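Local coordinates for thrombospondin related anonymous protein (Plasmodium falciparum, PDB 4F1J), which probably serves in parasite adhesion, here represented by its von Willebrand factor A domain, which holds a magnesium ion in its metal-ion-dependent adhesion site, at residues 14-19 with 85-90; 120-125 with 146-151. All coordinates share one frame; numbering follows the deposited sequence.

Interaction 1. Residues 14-19 with 85-90; sequences MDCSGS and TNLPYG. With MG (magnesium ion), chain C; EDO (1,2-ethanediol), chain J.
Cys16 and Leu87 make the apolar side of this contact. Cys16 SG sits between its own backbone N and carbonyl carbon (chi1 62°), which turns it toward the branch ending in Leu87 CD2, 3.9 Å away. Trp25 of helix 22-38 packs against both residues. Pro88 follows a cis peptide bond, and its ring comes in with CB foremost. That CB lies 3.2 Å from Cys16 O and also touches Ser17 O, so this one carbon meets two successive carbonyl oxygens. Backbone bonds do the holding. Tyr89 N donates to Cys16 O at 2.9 Å. Gly18 N donates to Gly90 O, also at 2.9 Å. Water 2 bridges Gly90 O to Ser19 N.

Ser17 has its side chain turned largely away from 85-90. Its OG binds the magnesium ion at 2.2 Å and donates to Asp15 OD1 on that oxygen's syn lone pair. Asp15 OD1 also accepts from Ser17 N in an Asx turn, while Asp15 OD2 accepts a hydrogen bond from metal-bound water 1. Asp15 is thus second shell. Ser17 and Ser19 belong to the DxSxS motif of the adhesion site. Two backbone bonds therefore fasten loop 85-90 to the motif, while Asp15, gripping both the Ser17 hydroxyl and a metal-bound water, probably orients these two ligands.

Interaction 2. Residues 120-125 with 146-151; sequences ILTDGI and IAVFGI. With MG (magnesium ion), chain C.
Ile120 packs its CD1 against two residues of the neighbouring parallel strand. It meets Ile146 CG2 at 3.8 Å and Val148 CG2 at 3.9 Å. Thr122 CG2 continues this face over Val148 CG1, and Leu163 of helix 157-163 covers Ile120 and Val148. On the other face Leu121 CD2 reaches Phe149 CB at 3.7 Å. Phe149 CG stands anti to the backbone N (chi1 -174°). The ring leads away from strand 120-122, with Leu121 CD2 oblique to it, and meets Phe191 edge-to-face. Four backbone hydrogen bonds join the strands, the last from Ile151 N to Thr122 O.

Beyond Thr122 the side-chain packing thins. The backbones stay close, with a CA-H...O contact of 3.3 Å from Asp123 CA to Ile151 O, but the CB atoms of the two residues are 4.4 Å apart. Water 5 bridges them, donating to Asp123 O at 2.6 Å and to Ile151 O at 2.8 Å. The Asp123 carboxylate leads off from Ile151. Its OD1 binds the magnesium ion at 2.1 Å, and water 4, another ligand of the metal, donates to Asp123 O. Thr122 OG1 is hydrogen-bonded to Asp15 OD2. This is the beta-alpha-beta unit of the Rossmann-like A domain, with the metal at the C-terminal end of a strand. The chemistry implies that a hydrogen-bonded, largely apolar strand pair presents one carboxylate, whose negative charge probably helps balance the cation.

Overall arrangement
Interaction 2 is buried near the middle of the sheet, whereas interaction 1 is partly buried and lies farther from the chain centre. Their centres are 14 Å apart. Strands 8-15 and 115-122 are sheet neighbours, so one segment of each contact leads to the same magnesium ion. Ser17 and Ser19 come from interaction 1, Asp123 from interaction 2, and waters 1, 3 and 4 complete the shell. A probable hydrogen bond between Ser19 OG and Asp123 OD2 (2.6 Å) ties the two directly. Interaction 2 relies on strand pairing and aliphatic packing. Interaction 1 has two loop backbone bonds and a smaller apolar patch.

Interaction 1. Residues 14-19 with 85-90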
loop_
_atom_site.group_PDB
_atom_site.type_symbol
_atom_site.label_atom_id
_atom_site.label_comp_id
_atom_site.label_asym_id
_atom_site.label_seq_id
_atom_site.Cartn_x
_atom_site.Cartn_y
_atom_site.Cartn_z
ATOM N N MET A 14 4.790 1.553 0.181
ATOM C CA MET A 14 4.887 2.641 1.163
ATOM C C MET A 14 5.825 3.737 0.650
ATOM O O MET A 14 7.020 3.533 0.539
ATOM C CB MET A 14 5.376 2.069 2.489
ATOM C CG MET A 14 5.495 3.079 3.582
ATOM S SD MET A 14 5.991 2.260 5.108
ATOM C CE MET A 14 5.785 3.596 6.311
ATOM N N ASP A 15 5.235 4.873 0.296
ATOM C CA ASP A 15 5.944 6.069 -0.144
ATOM C C ASP A 15 6.917 6.476 0.964
ATOM O O ASP A 15 6.511 6.593 2.127
ATOM C CB ASP A 15 4.877 7.118 -0.400
ATOM C CG ASP A 15 5.403 8.499 -0.803
ATOM O OD1 ASP A 15 6.515 8.916 -0.422
ATOM O OD2 ASP A 15 4.582 9.183 -1.443
ATOM N N CYS A 16 8.193 6.660 0.620
ATOM C CA CYS A 16 9.212 7.095 1.613
ATOM C C CYS A 16 9.936 8.375 1.150
ATOM O O CYS A 16 11.075 8.645 1.539
ATOM C CB CYS A 16 10.202 5.966 1.916
ATOM S SG CYS A 16 11.175 5.393 0.517
ATOM N N SER A 17 9.205 9.173 0.385
ATOM C CA SER A 17 9.724 10.396 -0.249
ATOM C C SER A 17 10.155 11.439 0.790
ATOM O O SER A 17 9.638 11.483 1.919
ATOM C CB SER A 17 8.684 11.023 -1.174
ATOM O OG SER A 17 7.480 11.369 -0.517
ATOM N N GLY A 18 11.090 12.296 0.378
ATOM C CA GLY A 18 11.644 13.325 1.294
ATOM C C GLY A 18 10.625 14.305 1.860
ATOM O O GLY A 18 10.781 14.796 2.993
ATOM N N SER A 19 9.550 14.546 1.120
ATOM C CA SER A 19 8.469 15.445 1.532
ATOM C C SER A 19 7.857 15.101 2.881
ATOM O O SER A 19 7.304 15.969 3.576
ATOM C CB SER A 19 7.358 15.389 0.503
ATOM O OG SER A 19 6.856 14.071 0.450
ATOM N N THR A 85 17.112 3.798 9.667
ATOM C CA THR A 85 17.541 3.964 8.287
ATOM C C THR A 85 17.753 5.452 7.988
ATOM O O THR A 85 17.483 6.309 8.836
ATOM C CB THR A 85 16.430 3.522 7.314
ATOM O OG1 THR A 85 15.300 4.374 7.512
ATOM C CG2 THR A 85 16.020 2.068 7.540
ATOM N N ASN A 86 18.168 5.727 6.752
ATOM C CA ASN A 86 18.294 7.080 6.219
ATOM C C ASN A 86 16.993 7.603 5.635
ATOM O O ASN A 86 16.997 8.602 4.926
ATOM C CB ASN A 86 19.406 7.146 5.157
ATOM C CG ASN A 86 19.110 6.313 3.915
ATOM O OD1 ASN A 86 18.185 5.488 3.896
ATOM N ND2 ASN A 86 19.904 6.527 2.854
ATOM N N LEU A 87 15.879 6.950 5.945
ATOM C CA LEU A 87 14.591 7.358 5.394
ATOM C C LEU A 87 13.978 8.442 6.255
ATOM O O LEU A 87 14.249 8.514 7.443
ATOM C CB LEU A 87 13.641 6.165 5.371
ATOM C CG LEU A 87 14.083 5.023 4.467
ATOM C CD1 LEU A 87 13.084 3.839 4.664
ATOM C CD2 LEU A 87 14.198 5.461 3.005
ATOM N N PRO A 88 13.135 9.287 5.672
ATOM C CA PRO A 88 12.710 9.347 4.276
ATOM C C PRO A 88 13.611 10.215 3.407
ATOM O O PRO A 88 14.342 11.060 3.926
ATOM C CB PRO A 88 11.345 10.003 4.386
ATOM C CG PRO A 88 11.509 10.946 5.564
ATOM C CD PRO A 88 12.434 10.285 6.505
ATOM N N TYR A 89 13.535 10.017 2.102
ATOM C CA TYR A 89 14.261 10.835 1.143
ATOM C C TYR A 89 13.807 10.503 -0.275
ATOM O O TYR A 89 13.293 9.406 -0.545
ATOM C CB TYR A 89 15.777 10.614 1.273
ATOM C CG TYR A 89 16.295 9.313 0.700
ATOM C CD1 TYR A 89 16.549 9.188 -0.655
ATOM C CD2 TYR A 89 16.557 8.224 1.524
ATOM C CE1 TYR A 89 17.036 7.993 -1.197
ATOM C CE2 TYR A 89 17.021 7.029 1.001
ATOM C CZ TYR A 89 17.266 6.929 -0.374
ATOM O OH TYR A 89 17.762 5.750 -0.890
ATOM N N GLY A 90 14.007 11.454 -1.183
ATOM C CA GLY A 90 13.842 11.196 -2.601
ATOM C C GLY A 90 12.460 11.497 -3.131
ATOM O O GLY A 90 11.640 12.086 -2.437
HETATM MG MG MG C . 6.059 12.938 -1.111
HETATM C C1 EDO J . 3.186 8.369 3.083
HETATM O O1 EDO J . 4.187 8.834 2.173
HETATM C C2 EDO J . 3.824 7.515 4.175
HETATM O O2 EDO J . 4.411 6.328 3.661
HETATM O O HOH W 1 5.263 11.493 -2.472
HETATM O O HOH W 2 9.932 14.343 -1.888
HETATM O O HOH W 3 7.281 13.776 -2.422
HETATM O O HOH W 4 4.852 14.523 -1.502
#

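Interaction 2. Residues 120-125 with 146-151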
loop_
_atom_site.group_PDB
_atom_site.type_symbol
_atom_site.label_atom_id
_atom_site.label_comp_id
_atom_site.label_asym_id
_atom_site.label_seq_id
_atom_site.Cartn_x
_atom_site.Cartn_y
_atom_site.Cartn_z
ATOM N N ILE A 120 -1.543 1.370 -1.340
ATOM C CA ILE A 120 -0.537 2.428 -1.443
ATOM C C ILE A 120 -0.733 3.415 -0.274
ATOM O O ILE A 120 -1.832 3.920 -0.071
ATOM C CB ILE A 120 -0.667 3.185 -2.785
ATOM C CG1 ILE A 120 -0.267 2.306 -3.970
ATOM C CG2 ILE A 120 0.190 4.442 -2.743
ATOM C CD1 ILE A 120 -1.001 2.653 -5.308
ATOM N N LEU A 121 0.333 3.696 0.472
ATOM C CA LEU A 121 0.371 4.799 1.435
ATOM C C LEU A 121 1.224 5.910 0.805
ATOM O O LEU A 121 2.376 5.681 0.462
ATOM C CB LEU A 121 0.970 4.350 2.766
ATOM C CG LEU A 121 0.410 3.094 3.443
ATOM C CD1 LEU A 121 1.129 2.885 4.794
ATOM C CD2 LEU A 121 -1.093 3.160 3.566
ATOM N N THR A 122 0.641 7.089 0.565
ATOM C CA THR A 122 1.405 8.127 -0.153
ATOM C C THR A 122 1.096 9.514 0.360
ATOM O O THR A 122 -0.006 9.782 0.780
ATOM C CB THR A 122 1.156 8.041 -1.683
ATOM O OG1 THR A 122 2.107 8.864 -2.405
ATOM C CG2 THR A 122 -0.289 8.402 -2.043
ATOM N N ASP A 123 2.079 10.405 0.272
ATOM C CA ASP A 123 1.869 11.821 0.627
ATOM C C ASP A 123 2.054 12.755 -0.576
ATOM O O ASP A 123 2.223 13.967 -0.400
ATOM C CB ASP A 123 2.823 12.222 1.747
ATOM C CG ASP A 123 4.187 12.668 1.256
ATOM O OD1 ASP A 123 4.696 12.148 0.211
ATOM O OD2 ASP A 123 4.779 13.500 1.971
ATOM N N GLY A 124 2.048 12.191 -1.777
ATOM C CA GLY A 124 2.321 12.975 -2.979
ATOM C C GLY A 124 1.660 12.442 -4.227
ATOM O O GLY A 124 0.823 11.534 -4.190
ATOM N N ILE A 125 2.049 13.063 -5.337
ATOM C CA ILE A 125 1.627 12.691 -6.664
ATOM C C ILE A 125 2.786 11.934 -7.347
ATOM O O ILE A 125 3.957 12.326 -7.205
ATOM C CB ILE A 125 1.266 13.961 -7.465
ATOM C CG1 ILE A 125 0.090 14.701 -6.795
ATOM C CG2 ILE A 125 0.881 13.595 -8.882
ATOM C CD1 ILE A 125 0.083 16.171 -7.079
ATOM N N ILE A 146 -6.706 -1.994 -6.475
ATOM C CA ILE A 146 -5.757 -1.011 -5.946
ATOM C C ILE A 146 -6.476 -0.079 -4.991
ATOM O O ILE A 146 -7.536 0.443 -5.314
ATOM C CB ILE A 146 -5.106 -0.189 -7.085
ATOM C CG1 ILE A 146 -4.405 -1.129 -8.112
ATOM C CG2 ILE A 146 -4.126 0.871 -6.485
ATOM C CD1 ILE A 146 -3.840 -0.398 -9.369
ATOM N N ALA A 147 -5.907 0.103 -3.797
ATOM C CA ALA A 147 -6.422 1.038 -2.796
ATOM C C ALA A 147 -5.352 2.066 -2.483
ATOM O O ALA A 147 -4.176 1.750 -2.538
ATOM C CB ALA A 147 -6.850 0.291 -1.521
ATOM N N VAL A 148 -5.768 3.281 -2.142
ATOM C CA VAL A 148 -4.841 4.351 -1.811
ATOM C C VAL A 148 -5.256 5.075 -0.530
ATOM O O VAL A 148 -6.406 5.496 -0.360
ATOM C CB VAL A 148 -4.720 5.401 -2.941
ATOM C CG1 VAL A 148 -3.838 6.575 -2.493
ATOM C CG2 VAL A 148 -4.145 4.775 -4.238
ATOM N N PHE A 149 -4.284 5.260 0.346
ATOM C CA PHE A 149 -4.450 6.039 1.579
ATOM C C PHE A 149 -3.540 7.255 1.428
ATOM O O PHE A 149 -2.313 7.134 1.489
ATOM C CB PHE A 149 -4.048 5.182 2.784
ATOM C CG PHE A 149 -4.314 5.821 4.137
ATOM C CD1 PHE A 149 -3.359 6.641 4.727
ATOM C CD2 PHE A 149 -5.494 5.563 4.830
ATOM C CE1 PHE A 149 -3.565 7.202 5.978
ATOM C CE2 PHE A 149 -5.715 6.139 6.086
ATOM C CZ PHE A 149 -4.756 6.938 6.659
ATOM N N GLY A 150 -4.149 8.421 1.226
ATOM C CA GLY A 150 -3.418 9.665 1.002
ATOM C C GLY A 150 -3.211 10.432 2.283
ATOM O O GLY A 150 -4.084 10.460 3.147
ATOM N N ILE A 151 -2.061 11.081 2.394
ATOM C CA ILE A 151 -1.671 11.747 3.632
ATOM C C ILE A 151 -1.204 13.168 3.364
ATOM O O ILE A 151 -0.334 13.391 2.544
ATOM C CB ILE A 151 -0.520 11.031 4.334
ATOM C CG1 ILE A 151 -0.818 9.543 4.468
ATOM C CG2 ILE A 151 -0.286 11.657 5.706
ATOM C CD1 ILE A 151 0.350 8.714 4.895
HETATM MG MG MG C . 6.059 12.938 -1.111
HETATM O O HOH W 5 1.361 15.372 1.647
HETATM O O HOH W 4 4.852 14.523 -1.502
HETATM O O HOH W 1 5.263 11.493 -2.472
HETATM O O HOH W 3 7.281 13.776 -2.422
#